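Local coordinates for o-succinylbenzoate synthase (PDB 2OZT), which converts 2-succinyl-6-hydroxy-2,4-cyclohexadiene-1-carboxylate to 2-succinylbenzoate by loss of water, a divalent-metal-dependent step of phylloquinone biosynthesis, at residues 106-111 against 286-291. Numbering follows the deposited sequence.
Sequences RPWPIC and LLETWQ
A surface salt bridge beside a tryptophan, Arg106 to Glu288 next to Trp108, ties the loop that leads into strand 112-114, the first of the barrel's parallel sheet, to the C-terminal end of helix 277-290. Arg106 grips the carboxylate side-on, and glutamate suits the grip by offering two oxygens: NE meets Glu288 OE2 at 2.9 Å, on its syn side, and NH2 meets OE1 at 3.0 Å, from above the carboxylate plane. Both bonds are nearly straight, although the two flat groups are turned 42° apart. Arginine suits its place because chi1 (84°) lays CG over one face of the Trp108 indole, while the bend at chi3 (77°) swings the guanidinium to the carboxylate. Tryptophan supplies both that flat face and an N-H: a water accepts from Trp108 NE1 (2.9 Å) and Arg106 N and donates to Glu288 OE2, which thus has two donors. Were Arg106 an alanine, the Glu288 carboxylate would probably lose its counter-charge and one indole face its cover. Leu287, branched and apolar, packs CB against the pyrrole side of the ring, with its CD1 4.1 Å from Trp108 CD1. Gln291, with positive phi just past the helix, sets its amide at the indole edge, roughly perpendicular; its NE2 bonds to Glu288 O at 2.9 Å. Pro292 and Leu296 extend the packing around Trp108. The helix end thus lies between this loop and, through Trp290, helix 252-260 and Phe270 of strand 268-270, whose ring meets that of Trp290 nearly parallel.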
ATOM      1  N   ARG A 106       9.569  -1.501  14.434  1.00 21.22           N
ATOM      2  CA  ARG A 106       8.788  -2.280  15.372  1.00 21.43           C
ATOM      3  C   ARG A 106       7.709  -3.079  14.653  1.00 21.19           C
ATOM      4  O   ARG A 106       7.329  -2.731  13.518  1.00 20.36           O
ATOM      5  CB  ARG A 106       8.195  -1.385  16.462  1.00 20.86           C
ATOM      6  CG  ARG A 106       6.912  -0.728  16.082  1.00 21.96           C
ATOM      7  CD  ARG A 106       6.385   0.179  17.172  1.00 23.47           C
ATOM      8  NE  ARG A 106       7.110   1.449  17.202  1.00 23.85           N
ATOM      9  CZ  ARG A 106       6.827   2.413  18.072  1.00 26.78           C
ATOM     10  NH1 ARG A 106       5.842   2.218  18.964  1.00 26.92           N
ATOM     11  NH2 ARG A 106       7.494   3.546  18.047  1.00 26.39           N
ATOM     12  N   PRO A 107       7.288  -4.187  15.286  0.50 21.10           N
ATOM     13  CA  PRO A 107       6.062  -4.814  14.885  0.50 20.71           C
ATOM     14  C   PRO A 107       4.927  -3.818  15.046  0.50 20.64           C
ATOM     15  O   PRO A 107       4.769  -3.179  16.092  0.50 21.21           O
ATOM     16  CB  PRO A 107       5.914  -5.984  15.884  0.50 20.87           C
ATOM     17  CG  PRO A 107       6.749  -5.593  17.035  0.50 21.41           C
ATOM     18  CD  PRO A 107       7.925  -4.921  16.397  0.50 21.10           C
ATOM     19  N   TRP A 108       4.211  -3.634  13.952  1.00 19.40           N
ATOM     20  CA  TRP A 108       2.869  -3.081  13.976  1.00 18.22           C
ATOM     21  C   TRP A 108       1.874  -4.179  13.651  1.00 17.99           C
ATOM     22  O   TRP A 108       2.241  -5.151  12.959  1.00 19.12           O
ATOM     23  CB  TRP A 108       2.798  -2.011  12.893  1.00 17.96           C
ATOM     24  CG  TRP A 108       3.745  -0.870  13.137  1.00 16.04           C
ATOM     25  CD1 TRP A 108       4.960  -0.662  12.539  1.00 16.93           C
ATOM     26  CD2 TRP A 108       3.561   0.222  14.064  1.00 15.05           C
ATOM     27  NE1 TRP A 108       5.531   0.484  13.020  1.00 18.12           N
ATOM     28  CE2 TRP A 108       4.708   1.046  13.959  1.00 17.66           C
ATOM     29  CE3 TRP A 108       2.568   0.572  14.968  1.00 17.11           C
ATOM     30  CZ2 TRP A 108       4.866   2.221  14.702  1.00 16.55           C
ATOM     31  CZ3 TRP A 108       2.741   1.769  15.730  1.00 17.75           C
ATOM     32  CH2 TRP A 108       3.898   2.551  15.591  1.00 16.55           C
ATOM     33  N   PRO A 109       0.633  -4.045  14.141  1.00 17.03           N
ATOM     34  CA  PRO A 109      -0.379  -5.037  13.763  1.00 16.41           C
ATOM     35  C   PRO A 109      -0.519  -5.091  12.248  1.00 16.03           C
ATOM     36  O   PRO A 109      -0.475  -4.023  11.589  1.00 14.87           O
ATOM     37  CB  PRO A 109      -1.667  -4.475  14.360  1.00 17.21           C
ATOM     38  CG  PRO A 109      -1.208  -3.695  15.562  1.00 18.92           C
ATOM     39  CD  PRO A 109       0.082  -3.041  15.080  1.00 17.56           C
ATOM     40  N   ILE A 110      -0.738  -6.302  11.729  1.00 14.51           N
ATOM     41  CA  ILE A 110      -0.828  -6.543  10.288  1.00 15.09           C
ATOM     42  C   ILE A 110      -2.199  -7.118   9.957  1.00 13.75           C
ATOM     43  O   ILE A 110      -2.692  -7.976  10.681  1.00 16.54           O
ATOM     44  CB  ILE A 110       0.226  -7.583   9.834  1.00 15.17           C
ATOM     45  CG1 ILE A 110       1.646  -7.138  10.205  1.00 17.53           C
ATOM     46  CG2 ILE A 110       0.120  -7.869   8.313  1.00 17.99           C
ATOM     47  CD1 ILE A 110       2.068  -5.834   9.505  1.00 20.82           C
ATOM     48  N   CYS A 111      -2.812  -6.649   8.878  1.00 12.41           N
ATOM     49  CA  CYS A 111      -4.135  -7.176   8.447  1.00 12.72           C
ATOM     50  C   CYS A 111      -3.957  -8.495   7.737  1.00 13.62           C
ATOM     51  O   CYS A 111      -3.083  -8.647   6.866  1.00 15.09           O
ATOM     52  CB  CYS A 111      -4.736  -6.148   7.502  1.00 11.72           C
ATOM     53  SG  CYS A 111      -6.329  -6.611   6.859  1.00 15.52           S
ATOM     54  N   LEU A 286       9.548   5.097   8.454  1.00 14.42           N
ATOM     55  CA  LEU A 286       8.642   6.237   8.417  1.00 13.54           C
ATOM     56  C   LEU A 286       7.459   6.077   9.410  1.00 14.33           C
ATOM     57  O   LEU A 286       6.982   7.052   9.981  1.00 14.89           O
ATOM     58  CB  LEU A 286       8.083   6.411   6.998  1.00 15.01           C
ATOM     59  CG  LEU A 286       9.145   6.931   5.995  1.00 16.68           C
ATOM     60  CD1 LEU A 286       8.721   6.654   4.564  1.00 16.95           C
ATOM     61  CD2 LEU A 286       9.323   8.438   6.212  1.00 19.33           C
ATOM     62  N   LEU A 287       6.990   4.843   9.592  1.00 13.97           N
ATOM     63  CA  LEU A 287       5.922   4.598  10.551  1.00 14.50           C
ATOM     64  C   LEU A 287       6.308   4.918  11.990  1.00 14.27           C
ATOM     65  O   LEU A 287       5.431   5.085  12.833  1.00 15.27           O
ATOM     66  CB  LEU A 287       5.450   3.148  10.439  1.00 14.11           C
ATOM     67  CG  LEU A 287       4.782   2.754   9.072  1.00 15.18           C
ATOM     68  CD1 LEU A 287       4.383   1.298   9.036  1.00 15.98           C
ATOM     69  CD2 LEU A 287       3.578   3.646   8.783  1.00 15.23           C
ATOM     70  N   GLU A 288       7.610   4.995  12.294  1.00 14.32           N
ATOM     71  CA  GLU A 288       8.006   5.422  13.658  1.00 15.67           C
ATOM     72  C   GLU A 288       7.597   6.889  13.874  1.00 16.87           C
ATOM     73  O   GLU A 288       7.356   7.287  15.017  1.00 18.12           O
ATOM     74  CB  GLU A 288       9.508   5.289  13.877  1.00 17.02           C
ATOM     75  CG  GLU A 288      10.054   3.854  13.921  1.00 17.85           C
ATOM     76  CD  GLU A 288       9.603   3.143  15.177  1.00 23.28           C
ATOM     77  OE1 GLU A 288       9.947   3.612  16.290  1.00 25.12           O
ATOM     78  OE2 GLU A 288       8.883   2.138  15.071  1.00 20.40           O
ATOM     79  N   THR A 289       7.553   7.665  12.801  1.00 16.11           N
ATOM     80  CA  THR A 289       7.032   9.042  12.870  1.00 17.78           C
ATOM     81  C   THR A 289       5.496   9.075  12.778  1.00 17.60           C
ATOM     82  O   THR A 289       4.844   9.664  13.641  1.00 17.75           O
ATOM     83  CB  THR A 289       7.692   9.921  11.829  1.00 18.39           C
ATOM     84  OG1 THR A 289       9.108  10.050  12.145  1.00 21.43           O
ATOM     85  CG2 THR A 289       7.020  11.321  11.780  1.00 19.63           C
ATOM     86  N   TRP A 290       4.916   8.440  11.748  1.00 16.23           N
ATOM     87  CA  TRP A 290       3.487   8.548  11.533  1.00 15.64           C
ATOM     88  C   TRP A 290       2.632   7.768  12.534  1.00 14.94           C
ATOM     89  O   TRP A 290       1.485   8.158  12.773  1.00 15.59           O
ATOM     90  CB  TRP A 290       3.134   8.101  10.100  1.00 14.16           C
ATOM     91  CG  TRP A 290       3.721   9.024   9.044  1.00 14.24           C
ATOM     92  CD1 TRP A 290       3.837  10.390   9.111  1.00 15.50           C
ATOM     93  CD2 TRP A 290       4.210   8.641   7.741  1.00 13.45           C
ATOM     94  NE1 TRP A 290       4.379  10.875   7.924  1.00 15.74           N
ATOM     95  CE2 TRP A 290       4.596   9.815   7.075  1.00 13.72           C
ATOM     96  CE3 TRP A 290       4.305   7.419   7.063  1.00 13.35           C
ATOM     97  CZ2 TRP A 290       5.121   9.800   5.775  1.00 14.93           C
ATOM     98  CZ3 TRP A 290       4.791   7.409   5.752  1.00 13.82           C
ATOM     99  CH2 TRP A 290       5.229   8.600   5.139  1.00 14.05           C
ATOM    100  N   GLN A 291       3.181   6.708  13.123  1.00 15.01           N
ATOM    101  CA  GLN A 291       2.513   5.941  14.195  1.00 15.36           C
ATOM    102  C   GLN A 291       1.105   5.474  13.845  1.00 15.67           C
ATOM    103  O   GLN A 291       0.102   6.009  14.331  1.00 17.19           O
ATOM    104  CB  GLN A 291       2.478   6.754  15.490  1.00 17.32           C
ATOM    105  CG  GLN A 291       3.900   7.082  15.940  1.00 19.25           C
ATOM    106  CD  GLN A 291       4.395   6.188  17.009  1.00 26.77           C
ATOM    107  OE1 GLN A 291       3.645   5.787  17.891  1.00 28.51           O
ATOM    108  NE2 GLN A 291       5.682   5.842  16.947  1.00 30.99           N
TER
HETATM  109  O   HOH W   1       8.348   0.871  12.791  1.00 17.63           O